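Local coordinates for hypothetical protein PAE2307 (Pyrobaculum aerophilum, PDB 1WVQ) that probably acts as an adenosine-specific kinase and carries a stably phosphorylated histidine, at residues Q25-E37 with I50-E64. Residues are numbered along the deposited sequence; the frame is centred on the assembly and turned at random.
Sequences QAHFIKTVEDLYE and IAFCEASGKRLVRHE
The ring of Phe-52, on hairpin strand 50-53, packs against Thr-31 of helix 31-37, where the antiparallel hairpin that ends the five-stranded sheet within this chain meets the helix packed on it. From Phe-52 CB, 4.5 Å from Val-32 CB, the side chain runs with CG anti to its backbone N (chi1 169°), which carries the ring beneath Thr-31. Thr-31 CB stands over the ring centre in a CH-pi contact, 3.9 Å from the centroid, while Thr-31 CG2 covers Phe-52 CD1. Farther out, Phe-52 CE1 meets Ala-26 CB at 4.1 Å, and Phe-52 CE2 and CZ both approach Phe-28 O, the former to 3.4 Å. Replacing Phe-52 with an alanine is likely to leave a gap beneath the Phe-28 to Thr-31 turn and take away the ring face that Thr-31 CB rests on. That turn adjoins the phosphohistidine site: Phe-28 N, Ala-55 N and Ser-56 OG hydrogen-bond phosphoryl oxygens of the phosphorylated His-85. Along the helix, Val-32 CG2 touches both Ile-50 CD1 and Glu-64 CG, each 3.8 Å away. The Glu-64 carboxylate forms a salt bridge with Arg-152 of a neighbouring subunit. At the other end, Ile-29 CD1 lies over one face of the Arg-62 guanidinium, 3.7 Å from Arg-62 CZ, and Leu-60 CD1 covers the opposite face. In that guanidinium plane, Arg-62 NE and NH2 grip a single oxygen, Glu-54 OE1, which Leu-60 N also meets on its anti side, nearly straight at 175°.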
loop_
_atom_site.group_PDB
_atom_site.type_symbol
_atom_site.label_atom_id
_atom_site.label_comp_id
_atom_site.label_asym_id
_atom_site.label_seq_id
_atom_site.Cartn_x
_atom_site.Cartn_y
_atom_site.Cartn_z
ATOM N N GLN A 25 -16.410 6.473 -5.644
ATOM C CA GLN A 25 -17.373 6.366 -4.558
ATOM C C GLN A 25 -16.610 6.246 -3.253
ATOM O O GLN A 25 -15.589 5.564 -3.184
ATOM C CB GLN A 25 -18.258 5.135 -4.760
ATOM C CG GLN A 25 -19.466 5.050 -3.835
ATOM C CD GLN A 25 -20.260 3.782 -4.082
ATOM O OE1 GLN A 25 -20.751 3.551 -5.190
ATOM N NE2 GLN A 25 -20.378 2.948 -3.057
ATOM N N ALA A 26 -17.108 6.918 -2.222
ATOM C CA ALA A 26 -16.476 6.891 -0.911
ATOM C C ALA A 26 -17.567 6.817 0.142
ATOM O O ALA A 26 -18.581 6.144 -0.054
ATOM C CB ALA A 26 -15.636 8.147 -0.719
ATOM N N HIS A 27 -17.346 7.493 1.262
ATOM C CA HIS A 27 -18.319 7.542 2.347
ATOM C C HIS A 27 -17.751 8.455 3.425
ATOM O O HIS A 27 -16.543 8.630 3.509
ATOM C CB HIS A 27 -18.588 6.143 2.923
ATOM C CG HIS A 27 -17.527 5.653 3.856
ATOM N ND1 HIS A 27 -16.290 5.232 3.419
ATOM C CD2 HIS A 27 -17.528 5.492 5.200
ATOM C CE1 HIS A 27 -15.575 4.830 4.454
ATOM N NE2 HIS A 27 -16.304 4.973 5.547
ATOM N N PHE A 28 -18.634 9.051 4.222
ATOM C CA PHE A 28 -18.244 9.943 5.309
ATOM C C PHE A 28 -17.775 11.312 4.817
ATOM O O PHE A 28 -17.009 11.428 3.865
ATOM C CB PHE A 28 -17.166 9.278 6.172
ATOM C CG PHE A 28 -16.855 10.019 7.441
ATOM C CD1 PHE A 28 -17.875 10.559 8.222
ATOM C CD2 PHE A 28 -15.540 10.137 7.880
ATOM C CE1 PHE A 28 -17.582 11.205 9.426
ATOM C CE2 PHE A 28 -15.239 10.782 9.084
ATOM C CZ PHE A 28 -16.259 11.313 9.853
ATOM N N ILE A 29 -18.254 12.346 5.498
ATOM C CA ILE A 29 -17.957 13.728 5.156
ATOM C C ILE A 29 -16.468 14.070 5.077
ATOM O O ILE A 29 -16.074 14.948 4.312
ATOM C CB ILE A 29 -18.681 14.676 6.153
ATOM C CG1 ILE A 29 -18.901 16.044 5.515
ATOM C CG2 ILE A 29 -17.891 14.792 7.439
ATOM C CD1 ILE A 29 -19.841 16.938 6.315
ATOM N N LYS A 30 -15.638 13.371 5.845
ATOM C CA LYS A 30 -14.204 13.647 5.828
ATOM C C LYS A 30 -13.591 13.389 4.447
ATOM O O LYS A 30 -12.488 13.841 4.161
ATOM C CB LYS A 30 -13.493 12.813 6.897
ATOM C CG LYS A 30 -12.057 13.265 7.186
ATOM C CD LYS A 30 -11.547 12.731 8.528
ATOM C CE LYS A 30 -11.273 11.229 8.516
ATOM N NZ LYS A 30 -10.001 10.907 7.801
ATOM N N THR A 31 -14.311 12.672 3.591
ATOM C CA THR A 31 -13.830 12.379 2.245
ATOM C C THR A 31 -13.351 13.627 1.499
ATOM O O THR A 31 -12.290 13.617 0.866
ATOM C CB THR A 31 -14.943 11.711 1.392
ATOM O OG1 THR A 31 -15.213 10.400 1.897
ATOM C CG2 THR A 31 -14.517 11.603 -0.071
ATOM N N VAL A 32 -14.126 14.703 1.575
ATOM C CA VAL A 32 -13.761 15.917 0.857
ATOM C C VAL A 32 -12.406 16.478 1.283
ATOM O O VAL A 32 -11.621 16.896 0.435
ATOM C CB VAL A 32 -14.862 17.004 0.986
ATOM C CG1 VAL A 32 -14.886 17.575 2.381
ATOM C CG2 VAL A 32 -14.632 18.103 -0.041
ATOM N N GLU A 33 -12.117 16.477 2.580
ATOM C CA GLU A 33 -10.834 16.991 3.047
ATOM C C GLU A 33 -9.693 16.032 2.726
ATOM O O GLU A 33 -8.607 16.461 2.327
ATOM C CB GLU A 33 -10.883 17.272 4.550
ATOM C CG GLU A 33 -11.854 18.396 4.902
ATOM C CD GLU A 33 -11.559 19.063 6.237
ATOM O OE1 GLU A 33 -10.416 18.962 6.731
ATOM O OE2 GLU A 33 -12.476 19.714 6.773
ATOM N N ASP A 34 -9.927 14.735 2.880
ATOM C CA ASP A 34 -8.871 13.775 2.592
ATOM C C ASP A 34 -8.492 13.767 1.113
ATOM O O ASP A 34 -7.317 13.618 0.774
ATOM C CB ASP A 34 -9.274 12.372 3.056
ATOM C CG ASP A 34 -9.301 12.244 4.578
ATOM O OD1 ASP A 34 -8.757 13.130 5.278
ATOM O OD2 ASP A 34 -9.853 11.240 5.079
ATOM N N LEU A 35 -9.473 13.938 0.232
ATOM C CA LEU A 35 -9.183 13.975 -1.196
ATOM C C LEU A 35 -8.441 15.270 -1.537
ATOM O O LEU A 35 -7.529 15.270 -2.358
ATOM C CB LEU A 35 -10.475 13.851 -2.016
ATOM C CG LEU A 35 -11.099 12.448 -2.054
ATOM C CD1 LEU A 35 -12.381 12.485 -2.865
ATOM C CD2 LEU A 35 -10.114 11.455 -2.670
ATOM N N TYR A 36 -8.824 16.371 -0.899
ATOM C CA TYR A 36 -8.144 17.639 -1.136
ATOM C C TYR A 36 -6.662 17.460 -0.803
ATOM O O TYR A 36 -5.784 17.864 -1.563
ATOM C CB TYR A 36 -8.753 18.742 -0.254
ATOM C CG TYR A 36 -7.900 19.994 -0.156
ATOM C CD1 TYR A 36 -6.871 20.092 0.779
ATOM C CD2 TYR A 36 -8.092 21.059 -1.032
ATOM C CE1 TYR A 36 -6.049 21.216 0.835
ATOM C CE2 TYR A 36 -7.279 22.187 -0.983
ATOM C CZ TYR A 36 -6.261 22.257 -0.054
ATOM O OH TYR A 36 -5.437 23.356 -0.035
ATOM N N GLU A 37 -6.394 16.838 0.339
ATOM C CA GLU A 37 -5.024 16.620 0.785
ATOM C C GLU A 37 -4.243 15.689 -0.125
ATOM O O GLU A 37 -3.075 15.936 -0.422
ATOM C CB GLU A 37 -5.030 16.096 2.222
ATOM C CG GLU A 37 -5.446 17.163 3.229
ATOM C CD GLU A 37 -5.333 16.702 4.663
ATOM O OE1 GLU A 37 -4.366 15.988 4.984
ATOM O OE2 GLU A 37 -6.202 17.072 5.476
ATOM N N ILE A 50 -12.692 19.428 -6.440
ATOM C CA ILE A 50 -13.183 18.150 -5.933
ATOM C C ILE A 50 -14.541 18.363 -5.278
ATOM O O ILE A 50 -14.736 19.312 -4.520
ATOM C CB ILE A 50 -12.165 17.488 -4.929
ATOM C CG1 ILE A 50 -12.726 16.159 -4.395
ATOM C CG2 ILE A 50 -11.806 18.455 -3.819
ATOM C CD1 ILE A 50 -13.597 16.271 -3.148
ATOM N N ALA A 51 -15.490 17.495 -5.615
ATOM C CA ALA A 51 -16.833 17.574 -5.052
ATOM C C ALA A 51 -17.248 16.184 -4.583
ATOM O O ALA A 51 -16.921 15.183 -5.219
ATOM C CB ALA A 51 -17.810 18.107 -6.094
ATOM N N PHE A 52 -17.969 16.133 -3.467
ATOM C CA PHE A 52 -18.415 14.873 -2.877
ATOM C C PHE A 52 -19.888 14.937 -2.488
ATOM O O PHE A 52 -20.326 15.898 -1.862
ATOM C CB PHE A 52 -17.561 14.569 -1.641
ATOM C CG PHE A 52 -18.078 13.438 -0.791
ATOM C CD1 PHE A 52 -18.069 12.132 -1.261
ATOM C CD2 PHE A 52 -18.533 13.681 0.500
ATOM C CE1 PHE A 52 -18.504 11.080 -0.454
ATOM C CE2 PHE A 52 -18.971 12.639 1.318
ATOM C CZ PHE A 52 -18.955 11.335 0.843
ATOM N N CYS A 53 -20.643 13.907 -2.858
ATOM C CA CYS A 53 -22.066 13.854 -2.541
ATOM C C CYS A 53 -22.343 13.244 -1.170
ATOM O O CYS A 53 -22.379 12.024 -1.024
ATOM C CB CYS A 53 -22.819 13.047 -3.602
ATOM S SG CYS A 53 -22.890 13.839 -5.219
ATOM N N GLU A 54 -22.524 14.097 -0.167
ATOM C CA GLU A 54 -22.847 13.639 1.178
ATOM C C GLU A 54 -24.213 12.971 1.021
ATOM O O GLU A 54 -25.152 13.591 0.529
ATOM C CB GLU A 54 -22.921 14.842 2.122
ATOM C CG GLU A 54 -23.466 14.533 3.499
ATOM C CD GLU A 54 -23.518 15.765 4.385
ATOM O OE1 GLU A 54 -23.790 16.865 3.865
ATOM O OE2 GLU A 54 -23.302 15.627 5.607
ATOM N N ALA A 55 -24.324 11.712 1.438
ATOM C CA ALA A 55 -25.565 10.963 1.253
ATOM C C ALA A 55 -26.581 10.962 2.386
ATOM O O ALA A 55 -27.654 10.374 2.244
ATOM C CB ALA A 55 -25.239 9.528 0.855
ATOM N N SER A 56 -26.243 11.599 3.502
ATOM C CA SER A 56 -27.147 11.692 4.644
ATOM C C SER A 56 -26.951 13.074 5.264
ATOM O O SER A 56 -26.290 13.924 4.676
ATOM C CB SER A 56 -26.855 10.583 5.665
ATOM O OG SER A 56 -25.525 10.648 6.146
ATOM N N GLY A 57 -27.522 13.310 6.439
ATOM C CA GLY A 57 -27.375 14.619 7.051
ATOM C C GLY A 57 -27.956 15.689 6.143
ATOM O O GLY A 57 -29.063 15.536 5.628
ATOM N N LYS A 58 -27.213 16.771 5.930
ATOM C CA LYS A 58 -27.693 17.845 5.068
ATOM C C LYS A 58 -27.652 17.470 3.581
ATOM O O LYS A 58 -28.178 18.195 2.736
ATOM C CB LYS A 58 -26.890 19.126 5.329
ATOM C CG LYS A 58 -27.167 19.728 6.705
ATOM C CD LYS A 58 -26.626 21.139 6.851
ATOM C CE LYS A 58 -27.092 21.738 8.181
ATOM N NZ LYS A 58 -26.760 23.175 8.338
ATOM N N ARG A 59 -27.026 16.342 3.260
ATOM C CA ARG A 59 -26.955 15.870 1.875
ATOM C C ARG A 59 -26.464 16.938 0.907
ATOM O O ARG A 59 -27.051 17.155 -0.155
ATOM C CB ARG A 59 -28.336 15.380 1.430
ATOM C CG ARG A 59 -28.785 14.121 2.140
ATOM C CD ARG A 59 -30.298 13.950 2.063
ATOM N NE ARG A 59 -30.800 13.841 0.696
ATOM C CZ ARG A 59 -32.086 13.706 0.394
ATOM N NH1 ARG A 59 -32.985 13.674 1.365
ATOM N NH2 ARG A 59 -32.472 13.581 -0.869
ATOM N N LEU A 60 -25.367 17.590 1.263
ATOM C CA LEU A 60 -24.826 18.634 0.413
ATOM C C LEU A 60 -23.627 18.183 -0.396
ATOM O O LEU A 60 -22.872 17.298 0.018
ATOM C CB LEU A 60 -24.415 19.839 1.260
ATOM C CG LEU A 60 -25.527 20.497 2.074
ATOM C CD1 LEU A 60 -24.913 21.434 3.094
ATOM C CD2 LEU A 60 -26.489 21.228 1.147
ATOM N N VAL A 61 -23.473 18.787 -1.568
ATOM C CA VAL A 61 -22.321 18.497 -2.401
ATOM C C VAL A 61 -21.212 19.300 -1.731
ATOM O O VAL A 61 -21.210 20.535 -1.773
ATOM C CB VAL A 61 -22.515 18.996 -3.844
ATOM C CG1 VAL A 61 -21.233 18.780 -4.640
ATOM C CG2 VAL A 61 -23.675 18.260 -4.494
ATOM N N ARG A 62 -20.296 18.594 -1.080
ATOM C CA ARG A 62 -19.183 19.219 -0.378
ATOM C C ARG A 62 -18.053 19.423 -1.377
ATOM O O ARG A 62 -17.830 18.580 -2.244
ATOM C CB ARG A 62 -18.730 18.313 0.767
ATOM C CG ARG A 62 -19.848 17.908 1.708
ATOM C CD ARG A 62 -20.349 19.089 2.529
ATOM N NE ARG A 62 -21.421 18.702 3.446
ATOM C CZ ARG A 62 -21.824 19.433 4.479
ATOM N NH1 ARG A 62 -21.241 20.599 4.740
ATOM N NH2 ARG A 62 -22.810 18.995 5.249
ATOM N N HIS A 63 -17.334 20.533 -1.265
ATOM C CA HIS A 63 -16.275 20.789 -2.228
ATOM C C HIS A 63 -15.088 21.598 -1.730
ATOM O O HIS A 63 -15.179 22.321 -0.744
ATOM C CB HIS A 63 -16.870 21.491 -3.452
ATOM C CG HIS A 63 -17.542 22.792 -3.132
ATOM N ND1 HIS A 63 -16.966 24.016 -3.400
ATOM C CD2 HIS A 63 -18.757 23.057 -2.595
ATOM C CE1 HIS A 63 -17.799 24.979 -3.041
ATOM N NE2 HIS A 63 -18.893 24.422 -2.551
ATOM N N GLU A 64 -13.972 21.437 -2.435
ATOM C CA GLU A 64 -12.716 22.143 -2.174
ATOM C C GLU A 64 -12.069 22.320 -3.548
ATOM O O GLU A 64 -12.293 21.508 -4.446
ATOM C CB GLU A 64 -11.777 21.319 -1.290
ATOM C CG GLU A 64 -12.250 21.071 0.139
ATOM C CD GLU A 64 -12.343 22.337 0.977
ATOM O OE1 GLU A 64 -11.699 23.346 0.621
ATOM O OE2 GLU A 64 -13.051 22.314 2.010
#